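Local coordinates for putative conjugative transposon recombinase (Clostridium difficile, PDB 3G13), which probably binds DNA and exchanges its strands as a serine recombinase, this chain being mainly its N-terminal resolvase domain, at residues 4-16 with 40-52. Numbering follows the deposited sequence.
Sequences ERLRVAAYCRVST and KEWVLADIYADEA
Tyr11 and Asp50 make the tightest side-chain contact between these two parallel strands: Tyr11 OH gives a hydrogen bond to Asp50 OD2, modelled at 2.5 Å, a length so short that its exact value is doubtful. The carboxylate oxygen sits at the edge of the phenol ring, in its plane, while the two flat groups are turned 53° apart. Chi1 of Tyr11 is near trans (-176°), which carries the ring across Tyr48 at about a right angle, its CD1 3.8 Å from Tyr48 CB. Asp50 is further pinned by the backbone N atoms of Asp63 and Phe64, so its carboxylate is firmly oriented. On the same face Ala9 CB abuts the edge of the Tyr48 ring, 3.7 Å from CE2.

Backbone bonds run the whole length, but the register slips by one between Val8 and Ala10. At this beta bulge Ala45 is the extra residue: its N still reaches Val8 O, approaching from above the carbonyl plane, and Ala10 N then takes Asp46 O at 3.2 Å.

On the opposite face, Val8 CG2 lies over the Trp42 five-membered ring, 4.0 Å from its centroid, a CH-pi contact, and Leu6 CD2 lies alongside, 3.6 Å from Trp42 NE1. Further on, Cys12, Ala49 and Val14 meet through small groups.

The ends are more open to solvent. Exposed Arg5 still lays one guanidinium face closely on Val43, CZ to CB 3.6 Å. Looser are the water linking Arg7 NH2 to Leu44 O, secondary to the Arg7 NE bond to Glu75 O outside both strands, and the weak hydrogen bond from Thr16 OG1 to Glu51 OE2.

The strands belong to a beta-alpha-beta unit: helix 25-37 covers Ala10, Cys12 and Ile47, helix 62-72 packs on Tyr11 and Tyr48, strand 78-81 pairs with the other edge of 6-14, and 42-51 is one of the sheet's two edge strands within this chain.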
loop_
_atom_site.group_PDB
_atom_site.type_symbol
_atom_site.label_atom_id
_atom_site.label_comp_id
_atom_site.label_asym_id
_atom_site.label_seq_id
_atom_site.Cartn_x
_atom_site.Cartn_y
_atom_site.Cartn_z
ATOM N N GLU A 4 -24.977 19.360 16.349
ATOM C CA GLU A 4 -23.900 20.075 17.069
ATOM C C GLU A 4 -22.633 19.177 17.182
ATOM O O GLU A 4 -21.693 19.289 16.376
ATOM C CB GLU A 4 -24.324 20.625 18.453
ATOM C CG GLU A 4 -24.709 19.544 19.491
ATOM C CD GLU A 4 -25.428 20.097 20.692
ATOM O OE1 GLU A 4 -24.909 21.057 21.303
ATOM O OE2 GLU A 4 -26.501 19.549 21.039
ATOM N N ARG A 5 -22.639 18.270 18.153
ATOM C CA ARG A 5 -21.467 17.471 18.472
ATOM C C ARG A 5 -21.061 16.489 17.379
ATOM O O ARG A 5 -21.892 15.952 16.648
ATOM C CB ARG A 5 -21.638 16.785 19.829
ATOM C CG ARG A 5 -21.712 17.794 20.992
ATOM C CD ARG A 5 -21.879 17.086 22.335
ATOM N NE ARG A 5 -23.216 16.497 22.430
ATOM C CZ ARG A 5 -23.599 15.609 23.344
ATOM N NH1 ARG A 5 -22.737 15.165 24.261
ATOM N NH2 ARG A 5 -24.847 15.140 23.315
ATOM N N LEU A 6 -19.759 16.254 17.276
ATOM C CA LEU A 6 -19.274 15.249 16.363
ATOM C C LEU A 6 -19.676 13.879 16.893
ATOM O O LEU A 6 -19.422 13.567 18.051
ATOM C CB LEU A 6 -17.752 15.367 16.193
ATOM C CG LEU A 6 -17.104 14.463 15.133
ATOM C CD1 LEU A 6 -17.267 15.049 13.718
ATOM C CD2 LEU A 6 -15.589 14.209 15.439
ATOM N N ARG A 7 -20.299 13.059 16.029
ATOM C CA ARG A 7 -20.764 11.717 16.407
ATOM C C ARG A 7 -19.645 10.705 16.161
ATOM O O ARG A 7 -19.214 10.467 15.024
ATOM C CB ARG A 7 -22.073 11.333 15.683
ATOM C CG ARG A 7 -23.310 12.228 16.102
ATOM C CD ARG A 7 -24.662 11.591 15.737
ATOM N NE ARG A 7 -24.909 10.299 16.422
ATOM C CZ ARG A 7 -25.383 10.140 17.664
ATOM N NH1 ARG A 7 -25.710 11.169 18.437
ATOM N NH2 ARG A 7 -25.539 8.920 18.140
ATOM N N VAL A 8 -19.152 10.148 17.250
ATOM C CA VAL A 8 -17.953 9.320 17.195
ATOM C C VAL A 8 -18.283 7.873 17.514
ATOM O O VAL A 8 -18.891 7.577 18.539
ATOM C CB VAL A 8 -16.835 9.869 18.115
ATOM C CG1 VAL A 8 -15.540 9.039 17.973
ATOM C CG2 VAL A 8 -16.560 11.359 17.778
ATOM N N ALA A 9 -17.876 6.969 16.635
ATOM C CA ALA A 9 -17.979 5.528 16.924
ATOM C C ALA A 9 -16.597 4.880 17.089
ATOM O O ALA A 9 -15.559 5.500 16.765
ATOM C CB ALA A 9 -18.748 4.837 15.782
ATOM N N ALA A 10 -16.575 3.626 17.557
ATOM C CA ALA A 10 -15.348 2.810 17.540
ATOM C C ALA A 10 -15.685 1.483 16.939
ATOM O O ALA A 10 -16.756 0.945 17.213
ATOM C CB ALA A 10 -14.764 2.615 18.947
ATOM N N TYR A 11 -14.775 0.978 16.104
ATOM C CA TYR A 11 -14.848 -0.404 15.634
ATOM C C TYR A 11 -13.775 -1.305 16.237
ATOM O O TYR A 11 -12.581 -1.009 16.145
ATOM C CB TYR A 11 -14.842 -0.505 14.099
ATOM C CG TYR A 11 -15.021 -1.959 13.726
ATOM C CD1 TYR A 11 -16.288 -2.563 13.812
ATOM C CD2 TYR A 11 -13.918 -2.760 13.396
ATOM C CE1 TYR A 11 -16.465 -3.897 13.554
ATOM C CE2 TYR A 11 -14.091 -4.112 13.105
ATOM C CZ TYR A 11 -15.387 -4.671 13.196
ATOM O OH TYR A 11 -15.604 -5.997 12.924
ATOM N N CYS A 12 -14.205 -2.414 16.846
ATOM C CA CYS A 12 -13.307 -3.302 17.591
ATOM C C CYS A 12 -13.276 -4.724 17.038
ATOM O O CYS A 12 -14.319 -5.273 16.634
ATOM C CB CYS A 12 -13.706 -3.389 19.077
ATOM S SG CYS A 12 -14.068 -1.809 19.893
ATOM N N ARG A 13 -12.082 -5.314 17.037
ATOM C CA ARG A 13 -11.930 -6.744 16.847
ATOM C C ARG A 13 -11.690 -7.338 18.230
ATOM O O ARG A 13 -10.782 -6.886 18.942
ATOM C CB ARG A 13 -10.772 -7.075 15.908
ATOM C CG ARG A 13 -10.649 -8.562 15.621
ATOM C CD ARG A 13 -9.562 -8.828 14.587
ATOM N NE ARG A 13 -8.236 -8.587 15.154
ATOM C CZ ARG A 13 -7.149 -8.345 14.444
ATOM N NH1 ARG A 13 -7.198 -8.301 13.113
ATOM N NH2 ARG A 13 -6.008 -8.148 15.076
ATOM N N VAL A 14 -12.525 -8.316 18.611
ATOM C CA VAL A 14 -12.473 -8.936 19.951
ATOM C C VAL A 14 -11.687 -10.240 19.900
ATOM O O VAL A 14 -11.977 -11.109 19.069
ATOM C CB VAL A 14 -13.896 -9.233 20.548
ATOM C CG1 VAL A 14 -13.785 -10.019 21.881
ATOM C CG2 VAL A 14 -14.648 -7.951 20.774
ATOM N N SER A 15 -10.709 -10.365 20.795
ATOM C CA SER A 15 -9.868 -11.562 20.874
ATOM C C SER A 15 -10.595 -12.777 21.438
ATOM O O SER A 15 -11.425 -12.667 22.350
ATOM C CB SER A 15 -8.615 -11.317 21.706
ATOM O OG SER A 15 -7.720 -12.422 21.590
ATOM N N THR A 16 -10.225 -13.939 20.891
ATOM C CA THR A 16 -10.813 -15.242 21.234
ATOM C C THR A 16 -10.172 -15.922 22.490
ATOM O O THR A 16 -10.177 -17.155 22.626
ATOM C CB THR A 16 -10.815 -16.152 19.974
ATOM O OG1 THR A 16 -11.718 -17.250 20.166
ATOM C CG2 THR A 16 -9.390 -16.655 19.626
ATOM N N LYS A 40 -15.458 17.022 24.958
ATOM C CA LYS A 40 -16.857 17.450 25.044
ATOM C C LYS A 40 -17.431 17.952 23.720
ATOM O O LYS A 40 -18.631 18.211 23.624
ATOM C CB LYS A 40 -17.034 18.487 26.152
ATOM C CG LYS A 40 -16.706 19.892 25.760
ATOM C CD LYS A 40 -16.693 20.792 27.002
ATOM C CE LYS A 40 -17.972 21.652 27.168
ATOM N NZ LYS A 40 -17.675 22.817 28.114
ATOM N N GLU A 41 -16.592 18.106 22.695
ATOM C CA GLU A 41 -17.117 18.413 21.340
ATOM C C GLU A 41 -17.657 17.155 20.637
ATOM O O GLU A 41 -18.225 17.224 19.536
ATOM C CB GLU A 41 -16.021 19.021 20.468
ATOM C CG GLU A 41 -15.323 20.253 21.089
ATOM C CD GLU A 41 -14.408 20.905 20.052
ATOM O OE1 GLU A 41 -13.200 20.650 20.045
ATOM O OE2 GLU A 41 -14.931 21.651 19.213
ATOM N N TRP A 42 -17.423 15.998 21.254
ATOM C CA TRP A 42 -17.806 14.711 20.691
ATOM C C TRP A 42 -18.940 14.089 21.489
ATOM O O TRP A 42 -19.110 14.373 22.681
ATOM C CB TRP A 42 -16.633 13.723 20.782
ATOM C CG TRP A 42 -15.407 14.094 19.970
ATOM C CD1 TRP A 42 -15.273 15.110 19.055
ATOM C CD2 TRP A 42 -14.160 13.406 19.993
ATOM N NE1 TRP A 42 -14.000 15.103 18.520
ATOM C CE2 TRP A 42 -13.294 14.072 19.079
ATOM C CE3 TRP A 42 -13.680 12.311 20.708
ATOM C CZ2 TRP A 42 -11.965 13.657 18.857
ATOM C CZ3 TRP A 42 -12.344 11.903 20.513
ATOM C CH2 TRP A 42 -11.513 12.585 19.582
ATOM N N VAL A 43 -19.682 13.223 20.825
ATOM C CA VAL A 43 -20.702 12.391 21.469
ATOM C C VAL A 43 -20.517 10.987 20.925
ATOM O O VAL A 43 -20.325 10.812 19.725
ATOM C CB VAL A 43 -22.172 12.960 21.293
ATOM C CG1 VAL A 43 -22.577 13.086 19.806
ATOM C CG2 VAL A 43 -23.201 12.109 22.074
ATOM N N LEU A 44 -20.529 9.999 21.826
ATOM C CA LEU A 44 -20.435 8.585 21.462
ATOM C C LEU A 44 -21.691 8.154 20.701
ATOM O O LEU A 44 -22.819 8.318 21.207
ATOM C CB LEU A 44 -20.225 7.713 22.714
ATOM C CG LEU A 44 -20.205 6.169 22.602
ATOM C CD1 LEU A 44 -19.074 5.663 21.726
ATOM C CD2 LEU A 44 -20.147 5.556 24.010
ATOM N N ALA A 45 -21.484 7.667 19.472
ATOM C CA ALA A 45 -22.548 7.061 18.667
ATOM C C ALA A 45 -22.733 5.646 19.206
ATOM O O ALA A 45 -23.748 5.360 19.842
ATOM C CB ALA A 45 -22.184 7.063 17.174
ATOM N N ASP A 46 -21.720 4.786 19.036
ATOM C CA ASP A 46 -21.819 3.434 19.515
ATOM C C ASP A 46 -20.457 2.771 19.441
ATOM O O ASP A 46 -19.487 3.318 18.879
ATOM C CB ASP A 46 -22.921 2.649 18.736
ATOM C CG ASP A 46 -23.483 1.453 19.528
ATOM O OD1 ASP A 46 -23.035 1.192 20.678
ATOM O OD2 ASP A 46 -24.306 0.723 18.950
ATOM N N ILE A 47 -20.372 1.618 20.068
ATOM C CA ILE A 47 -19.204 0.784 19.990
ATOM C C ILE A 47 -19.620 -0.501 19.262
ATOM O O ILE A 47 -20.614 -1.140 19.617
ATOM C CB ILE A 47 -18.575 0.560 21.375
ATOM C CG1 ILE A 47 -18.069 1.921 21.917
ATOM C CG2 ILE A 47 -17.442 -0.535 21.309
ATOM C CD1 ILE A 47 -17.595 1.920 23.312
ATOM N N TYR A 48 -18.882 -0.808 18.202
ATOM C CA TYR A 48 -19.180 -1.920 17.315
ATOM C C TYR A 48 -18.041 -2.899 17.450
ATOM O O TYR A 48 -16.887 -2.495 17.541
ATOM C CB TYR A 48 -19.301 -1.433 15.889
ATOM C CG TYR A 48 -20.374 -0.386 15.676
ATOM C CD1 TYR A 48 -21.639 -0.746 15.192
ATOM C CD2 TYR A 48 -20.127 0.966 15.945
ATOM C CE1 TYR A 48 -22.633 0.201 14.977
ATOM C CE2 TYR A 48 -21.131 1.944 15.748
ATOM C CZ TYR A 48 -22.381 1.548 15.267
ATOM O OH TYR A 48 -23.378 2.479 15.050
ATOM N N ALA A 49 -18.355 -4.196 17.467
ATOM C CA ALA A 49 -17.356 -5.203 17.776
ATOM C C ALA A 49 -17.714 -6.574 17.207
ATOM O O ALA A 49 -18.846 -7.055 17.370
ATOM C CB ALA A 49 -17.149 -5.299 19.269
ATOM N N ASP A 50 -16.750 -7.182 16.518
ATOM C CA ASP A 50 -16.861 -8.581 16.103
ATOM C C ASP A 50 -15.719 -9.367 16.669
ATOM O O ASP A 50 -14.610 -8.848 16.811
ATOM C CB ASP A 50 -16.845 -8.735 14.582
ATOM C CG ASP A 50 -18.028 -8.088 13.920
ATOM O OD1 ASP A 50 -19.182 -8.526 14.118
ATOM O OD2 ASP A 50 -17.796 -7.132 13.167
ATOM N N GLU A 51 -16.001 -10.621 17.007
ATOM C CA GLU A 51 -14.973 -11.539 17.478
ATOM C C GLU A 51 -14.088 -11.951 16.302
ATOM O O GLU A 51 -14.598 -12.153 15.205
ATOM C CB GLU A 51 -15.609 -12.765 18.136
ATOM C CG GLU A 51 -14.612 -13.611 18.887
ATOM C CD GLU A 51 -15.276 -14.604 19.822
ATOM O OE1 GLU A 51 -16.264 -14.214 20.498
ATOM O OE2 GLU A 51 -14.798 -15.766 19.883
ATOM N N ALA A 52 -12.776 -12.018 16.522
ATOM C CA ALA A 52 -11.814 -12.450 15.485
ATOM C C ALA A 52 -10.358 -12.414 15.931
ATOM O O ALA A 52 -10.053 -12.375 17.128
ATOM C CB ALA A 52 -11.976 -11.625 14.205
HETATM O O HOH W 1 -25.820 8.685 20.811
#